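Local coordinates for cytosolic IMP-GMP specific 5'-nucleotidase (Legionella pneumophila subsp. pneumophila, PDB 4OHF), which probably hydrolyses the 5'-phosphate of purine nucleoside monophosphates such as IMP and GMP, as a magnesium-binding enzyme of the HAD clan, at residues 322-327 with 421-426; 435-440 with 444-449. All blocks are in the same frame, centred on the assembly; numbering follows the deposited sequence.

Interaction 1. Residues 322-327 with 421-426; sequences LVVEEL and YQVDRF. With 5GP (guanosine-5'-monophosphate), chain E.
The helical bond from Arg425 N to Tyr421 O (2.8 Å), the shortest backbone hydrogen bond internal to either segment, closes the turn carrying Val423; Phe426 follows, its N bonded to Gln422 O. No hydrogen bond crosses between the segments; the contact is apolar and buried. Leu322 forks between the two helix residues: its CD1 lies 3.8 Å from CE1 of Phe426, meeting the ring obliquely, and its CD2 lies 3.9 Å from CG2 of Val423. CG anti to the backbone N (chi1 -160°) carries both methyls toward the helix. Leu322 crosses both side chains at about a right angle. Val324 adds a looser touch, CG2 to the same Val423 methyl. Elsewhere on the helix, Tyr421 lays one ring face against the guanine of GMP, C8 standing 3.7 Å above the ring plane toward its rim, while its OH approaches the ribose, 3.4 Å from C2'. That OH also lies in plane at the edge of the Arg425 guanidinium. Tyr87 and Arg86 of the second subunit lie beside this site, Arg86 hydrogen-bonding the nucleotide. Helix 418-426 thus packs on strand 319-323 of the HAD Rossmann-like sheet and contributes Tyr421 to a GMP site shared between subunits, consistent with a regulatory role.

Interaction 2. Residues 435-440 with 444-449; sequences SDLLEH and TYFRAN
This is a buried aromatic and aliphatic contact close to the end of the chain, where the short, weakly bonded helix 434-438 gives way to a turn and then to strand 445-446. Phe446 is its centre, reaching back to both Leu437 and His440. CD1 of Leu437 comes obliquely to the far end of the phenyl ring, 3.9 Å from CZ and about as near to CE2. His440 arrives at the rim instead: its CD2 sits near the phenyl plane, 4.0 Å from CE1. The two rings are neither stacked nor perpendicular, with planes at 49° and centroids 5.7 Å apart. Rotation of the imidazole is restrained from within its own segment, because ND1 donates to the backbone O of Asp436 (2.7 Å, N-H...O angle 137°), an acceptor that lies close to the ring plane. This bond engages the ND1 flank of the ring and leaves the CD2 flank turned to Phe446. One face of the phenyl is covered by Thr444, whose CG2 lies 3.6 Å above the plane over the ring centre. With OG1 beside the backbone N (chi1 -55°), the same residue brings that oxygen 3.9 Å from CB of His440; its polar partner is Ser441 O. Tyr445 O accepts a hydrogen bond from Lys351 of the second subunit. Strand 445-446 pairs antiparallel with strand 12-13, Leu437 and Phe446 both rest on Ile429 of strand 429-431, and Leu438 turns to helix 189-200.

Both contacts are buried, but the centre of interaction 1 lies about 5 Å from the centre of the chain, that of interaction 2 about 19 Å. Strand 429-431 lies next to strand 319-323 of interaction 1 in the sheet, and its Ile429 touches Leu437 and Phe446 of interaction 2. The first is apolar packing of leucine, valine and phenylalanine between a helix and the central sheet, linking segments far apart in sequence; the second closes a short turn, with an aromatic pair and a histidine held by a backbone carbonyl. Both reach the second subunit, interaction 1 at its GMP pocket, where Asp424 also bonds Tyr87 of that subunit, and interaction 2 through contacts such as Tyr445 O with Lys351.

Interaction 1. Residues 322-327 with 421-426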
loop_
_atom_site.group_PDB
_atom_site.type_symbol
_atom_site.label_atom_id
_atom_site.label_comp_id
_atom_site.label_asym_id
_atom_site.label_seq_id
_atom_site.Cartn_x
_atom_site.Cartn_y
_atom_site.Cartn_z
ATOM N N LEU B 322 14.496 -24.360 10.509
ATOM C CA LEU B 322 13.934 -24.992 9.337
ATOM C C LEU B 322 14.568 -26.338 8.973
ATOM O O LEU B 322 15.751 -26.593 9.214
ATOM C CB LEU B 322 14.090 -24.029 8.174
ATOM C CG LEU B 322 13.221 -24.207 6.953
ATOM C CD1 LEU B 322 11.792 -23.908 7.323
ATOM C CD2 LEU B 322 13.714 -23.256 5.854
ATOM N N VAL B 323 13.746 -27.208 8.409
ATOM C CA VAL B 323 14.192 -28.505 7.942
ATOM C C VAL B 323 14.016 -28.412 6.421
ATOM O O VAL B 323 12.926 -28.096 5.940
ATOM C CB VAL B 323 13.309 -29.627 8.519
ATOM C CG1 VAL B 323 13.293 -30.801 7.588
ATOM C CG2 VAL B 323 13.839 -30.061 9.868
ATOM N N VAL B 324 15.091 -28.629 5.670
ATOM C CA VAL B 324 15.020 -28.582 4.209
ATOM C C VAL B 324 15.377 -29.955 3.640
ATOM O O VAL B 324 16.546 -30.276 3.429
ATOM C CB VAL B 324 15.973 -27.528 3.644
ATOM C CG1 VAL B 324 15.774 -27.388 2.152
ATOM C CG2 VAL B 324 15.730 -26.203 4.331
ATOM N N GLU B 325 14.352 -30.764 3.405
ATOM C CA GLU B 325 14.514 -32.114 2.884
ATOM C C GLU B 325 15.474 -32.217 1.700
ATOM O O GLU B 325 16.280 -33.142 1.642
ATOM C CB GLU B 325 13.140 -32.678 2.493
ATOM C CG GLU B 325 13.176 -34.004 1.736
ATOM C CD GLU B 325 13.035 -35.218 2.640
ATOM O OE1 GLU B 325 11.904 -35.758 2.723
ATOM O OE2 GLU B 325 14.040 -35.631 3.274
ATOM N N GLU B 326 15.399 -31.272 0.763
ATOM C CA GLU B 326 16.252 -31.309 -0.422
ATOM C C GLU B 326 17.755 -31.189 -0.187
ATOM O O GLU B 326 18.540 -31.480 -1.086
ATOM C CB GLU B 326 15.819 -30.245 -1.430
ATOM C CG GLU B 326 14.420 -30.452 -1.977
ATOM C CD GLU B 326 13.327 -29.922 -1.070
ATOM O OE1 GLU B 326 13.625 -29.577 0.095
ATOM O OE2 GLU B 326 12.157 -29.855 -1.530
ATOM N N LEU B 327 18.169 -30.752 0.994
ATOM C CA LEU B 327 19.595 -30.660 1.285
ATOM C C LEU B 327 20.238 -32.008 1.033
ATOM O O LEU B 327 21.409 -32.084 0.687
ATOM C CB LEU B 327 19.833 -30.301 2.745
ATOM C CG LEU B 327 20.073 -28.852 3.129
ATOM C CD1 LEU B 327 20.310 -28.814 4.634
ATOM C CD2 LEU B 327 21.265 -28.293 2.369
ATOM N N TYR B 421 18.210 -17.021 0.224
ATOM C CA TYR B 421 17.968 -15.831 1.029
ATOM C C TYR B 421 16.833 -16.083 2.023
ATOM O O TYR B 421 16.947 -15.758 3.203
ATOM C CB TYR B 421 17.633 -14.616 0.133
ATOM C CG TYR B 421 16.562 -13.708 0.720
ATOM C CD1 TYR B 421 15.235 -13.780 0.284
ATOM C CD2 TYR B 421 16.854 -12.851 1.790
ATOM C CE1 TYR B 421 14.220 -13.031 0.904
ATOM C CE2 TYR B 421 15.850 -12.098 2.418
ATOM C CZ TYR B 421 14.541 -12.193 1.975
ATOM O OH TYR B 421 13.566 -11.464 2.622
ATOM N N GLN B 422 15.736 -16.655 1.536
ATOM C CA GLN B 422 14.587 -16.946 2.385
ATOM C C GLN B 422 14.996 -17.820 3.556
ATOM O O GLN B 422 14.660 -17.534 4.712
ATOM C CB GLN B 422 13.496 -17.653 1.592
ATOM C CG GLN B 422 12.670 -16.759 0.699
ATOM C CD GLN B 422 11.508 -17.526 0.081
ATOM O OE1 GLN B 422 11.679 -18.260 -0.901
ATOM N NE2 GLN B 422 10.321 -17.386 0.674
ATOM N N VAL B 423 15.709 -18.901 3.254
ATOM C CA VAL B 423 16.174 -19.799 4.305
ATOM C C VAL B 423 17.022 -19.013 5.311
ATOM O O VAL B 423 16.835 -19.118 6.520
ATOM C CB VAL B 423 17.010 -20.959 3.721
ATOM C CG1 VAL B 423 17.796 -21.652 4.817
ATOM C CG2 VAL B 423 16.087 -21.953 3.056
ATOM N N ASP B 424 17.945 -18.213 4.795
ATOM C CA ASP B 424 18.803 -17.427 5.650
ATOM C C ASP B 424 18.033 -16.426 6.515
ATOM O O ASP B 424 18.387 -16.215 7.671
ATOM C CB ASP B 424 19.839 -16.680 4.803
ATOM C CG ASP B 424 20.890 -15.979 5.651
ATOM O OD1 ASP B 424 21.475 -16.645 6.532
ATOM O OD2 ASP B 424 21.136 -14.770 5.443
ATOM N N ARG B 425 16.984 -15.812 5.971
ATOM C CA ARG B 425 16.234 -14.809 6.723
ATOM C C ARG B 425 15.242 -15.394 7.725
ATOM O O ARG B 425 14.967 -14.798 8.768
ATOM C CB ARG B 425 15.489 -13.874 5.769
ATOM C CG ARG B 425 14.881 -12.651 6.449
ATOM C CD ARG B 425 13.798 -12.021 5.591
ATOM N NE ARG B 425 13.746 -10.558 5.701
ATOM C CZ ARG B 425 13.629 -9.890 6.845
ATOM N NH1 ARG B 425 13.555 -10.544 8.012
ATOM N NH2 ARG B 425 13.569 -8.565 6.816
ATOM N N PHE B 426 14.717 -16.570 7.416
ATOM C CA PHE B 426 13.747 -17.200 8.283
ATOM C C PHE B 426 14.318 -18.182 9.288
ATOM O O PHE B 426 13.814 -18.282 10.397
ATOM C CB PHE B 426 12.676 -17.890 7.431
ATOM C CG PHE B 426 11.704 -18.723 8.223
ATOM C CD1 PHE B 426 12.034 -20.021 8.619
ATOM C CD2 PHE B 426 10.457 -18.216 8.574
ATOM C CE1 PHE B 426 11.130 -20.793 9.354
ATOM C CE2 PHE B 426 9.547 -18.977 9.307
ATOM C CZ PHE B 426 9.882 -20.265 9.697
HETATM P P 5GP E . 13.373 -3.348 1.895
HETATM O O1P 5GP E . 12.431 -2.984 2.995
HETATM O O2P 5GP E . 14.687 -3.870 2.429
HETATM O O3P 5GP E . 13.631 -2.187 0.940
HETATM O "O5'" 5GP E . 12.691 -4.472 0.967
HETATM C "C5'" 5GP E . 12.287 -5.736 1.500
HETATM C "C4'" 5GP E . 12.873 -6.889 0.690
HETATM O "O4'" 5GP E . 14.297 -6.922 0.537
HETATM C "C3'" 5GP E . 12.534 -8.312 1.183
HETATM O "O3'" 5GP E . 11.104 -8.620 1.194
HETATM C "C2'" 5GP E . 13.347 -9.132 0.203
HETATM O "O2'" 5GP E . 12.509 -9.499 -0.956
HETATM C "C1'" 5GP E . 14.551 -8.202 -0.137
HETATM N N9 5GP E . 15.899 -8.764 0.320
HETATM C C8 5GP E . 16.700 -9.639 -0.317
HETATM N N7 5GP E . 17.824 -9.900 0.407
HETATM C C5 5GP E . 17.722 -9.154 1.541
HETATM C C6 5GP E . 18.533 -8.960 2.690
HETATM O O6 5GP E . 19.624 -9.573 2.791
HETATM N N1 5GP E . 18.108 -8.095 3.688
HETATM C C2 5GP E . 16.934 -7.424 3.600
HETATM N N2 5GP E . 16.547 -6.585 4.591
HETATM N N3 5GP E . 16.117 -7.594 2.491
HETATM C C4 5GP E . 16.504 -8.441 1.474
#

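Interaction 2. Residues 435-440 with 444-449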
loop_
_atom_site.group_PDB
_atom_site.type_symbol
_atom_site.label_atom_id
_atom_site.label_comp_id
_atom_site.label_asym_id
_atom_site.label_seq_id
_atom_site.Cartn_x
_atom_site.Cartn_y
_atom_site.Cartn_z
ATOM N N SER B 435 15.941 -35.243 13.055
ATOM C CA SER B 435 16.824 -36.057 13.879
ATOM C C SER B 435 18.251 -35.510 13.799
ATOM O O SER B 435 19.086 -35.796 14.659
ATOM C CB SER B 435 16.775 -37.533 13.444
ATOM O OG SER B 435 17.318 -37.719 12.150
ATOM N N ASP B 436 18.538 -34.727 12.761
ATOM C CA ASP B 436 19.865 -34.131 12.643
ATOM C C ASP B 436 20.005 -33.225 13.868
ATOM O O ASP B 436 20.981 -33.290 14.611
ATOM C CB ASP B 436 19.996 -33.316 11.346
ATOM C CG ASP B 436 20.086 -34.200 10.098
ATOM O OD1 ASP B 436 19.929 -33.664 8.968
ATOM O OD2 ASP B 436 20.312 -35.428 10.245
ATOM N N LEU B 437 19.008 -32.389 14.097
ATOM C CA LEU B 437 19.048 -31.516 15.253
ATOM C C LEU B 437 18.962 -32.303 16.564
ATOM O O LEU B 437 19.785 -32.109 17.460
ATOM C CB LEU B 437 17.912 -30.493 15.195
ATOM C CG LEU B 437 17.755 -29.633 16.450
ATOM C CD1 LEU B 437 19.025 -28.832 16.678
ATOM C CD2 LEU B 437 16.558 -28.715 16.299
ATOM N N LEU B 438 17.986 -33.200 16.676
ATOM C CA LEU B 438 17.802 -33.942 17.922
ATOM C C LEU B 438 18.970 -34.830 18.317
ATOM O O LEU B 438 19.003 -35.361 19.422
ATOM C CB LEU B 438 16.516 -34.766 17.864
ATOM C CG LEU B 438 15.231 -33.976 17.601
ATOM C CD1 LEU B 438 14.065 -34.938 17.485
ATOM C CD2 LEU B 438 14.993 -32.982 18.716
ATOM N N GLU B 439 19.936 -34.977 17.421
ATOM C CA GLU B 439 21.103 -35.810 17.680
ATOM C C GLU B 439 22.200 -34.961 18.341
ATOM O O GLU B 439 23.225 -35.468 18.783
ATOM C CB GLU B 439 21.621 -36.379 16.361
ATOM C CG GLU B 439 22.117 -37.793 16.463
ATOM C CD GLU B 439 20.975 -38.779 16.580
ATOM O OE1 GLU B 439 20.386 -39.133 15.534
ATOM O OE2 GLU B 439 20.659 -39.188 17.719
ATOM N N HIS B 440 21.984 -33.653 18.354
ATOM C CA HIS B 440 22.909 -32.718 18.975
ATOM C C HIS B 440 22.549 -32.582 20.443
ATOM O O HIS B 440 21.509 -33.056 20.899
ATOM C CB HIS B 440 22.814 -31.348 18.310
ATOM C CG HIS B 440 23.475 -31.285 16.973
ATOM N ND1 HIS B 440 23.038 -32.015 15.891
ATOM C CD2 HIS B 440 24.560 -30.594 16.547
ATOM C CE1 HIS B 440 23.825 -31.777 14.856
ATOM N NE2 HIS B 440 24.757 -30.918 15.227
ATOM N N THR B 444 23.545 -27.308 23.221
ATOM C CA THR B 444 24.379 -26.766 22.150
ATOM C C THR B 444 24.238 -25.265 21.891
ATOM O O THR B 444 23.134 -24.751 21.757
ATOM C CB THR B 444 24.069 -27.477 20.822
ATOM O OG1 THR B 444 24.225 -28.895 20.985
ATOM C CG2 THR B 444 24.992 -26.990 19.735
ATOM N N TYR B 445 25.362 -24.561 21.819
ATOM C CA TYR B 445 25.322 -23.133 21.515
ATOM C C TYR B 445 25.724 -23.047 20.036
ATOM O O TYR B 445 26.895 -23.250 19.694
ATOM C CB TYR B 445 26.328 -22.355 22.367
ATOM C CG TYR B 445 26.204 -20.839 22.293
ATOM C CD1 TYR B 445 25.538 -20.127 23.291
ATOM C CD2 TYR B 445 26.776 -20.114 21.240
ATOM C CE1 TYR B 445 25.448 -18.730 23.256
ATOM C CE2 TYR B 445 26.687 -18.717 21.190
ATOM C CZ TYR B 445 26.018 -18.029 22.208
ATOM O OH TYR B 445 25.916 -16.649 22.184
ATOM N N PHE B 446 24.752 -22.771 19.171
ATOM C CA PHE B 446 24.986 -22.671 17.740
ATOM C C PHE B 446 25.494 -21.299 17.295
ATOM O O PHE B 446 24.866 -20.270 17.572
ATOM C CB PHE B 446 23.695 -22.985 16.978
ATOM C CG PHE B 446 23.289 -24.436 17.020
ATOM C CD1 PHE B 446 24.038 -25.409 16.364
ATOM C CD2 PHE B 446 22.139 -24.831 17.690
ATOM C CE1 PHE B 446 23.643 -26.748 16.376
ATOM C CE2 PHE B 446 21.741 -26.170 17.703
ATOM C CZ PHE B 446 22.494 -27.122 17.047
ATOM N N ARG B 447 26.631 -21.290 16.605
ATOM C CA ARG B 447 27.222 -20.058 16.074
ATOM C C ARG B 447 27.422 -20.212 14.570
ATOM O O ARG B 447 27.561 -21.325 14.051
ATOM C CB ARG B 447 28.585 -19.762 16.711
ATOM C CG ARG B 447 28.552 -19.280 18.145
ATOM C CD ARG B 447 29.964 -19.259 18.733
ATOM N NE ARG B 447 29.967 -18.835 20.129
ATOM C CZ ARG B 447 29.645 -17.610 20.522
ATOM N NH1 ARG B 447 29.310 -16.701 19.619
ATOM N NH2 ARG B 447 29.626 -17.303 21.814
ATOM N N ALA B 448 27.455 -19.089 13.869
ATOM C CA ALA B 448 27.657 -19.121 12.434
ATOM C C ALA B 448 29.103 -18.806 12.096
ATOM O O ALA B 448 29.743 -17.992 12.763
ATOM C CB ALA B 448 26.756 -18.122 11.775
ATOM N N ASN B 449 29.621 -19.460 11.066
ATOM C CA ASN B 449 30.981 -19.208 10.620
ATOM C C ASN B 449 30.905 -17.862 9.914
ATOM O O ASN B 449 29.916 -17.589 9.236
ATOM C CB ASN B 449 31.409 -20.279 9.624
ATOM C CG ASN B 449 31.295 -21.684 10.192
ATOM O OD1 ASN B 449 31.096 -22.654 9.450
ATOM N ND2 ASN B 449 31.435 -21.807 11.514
#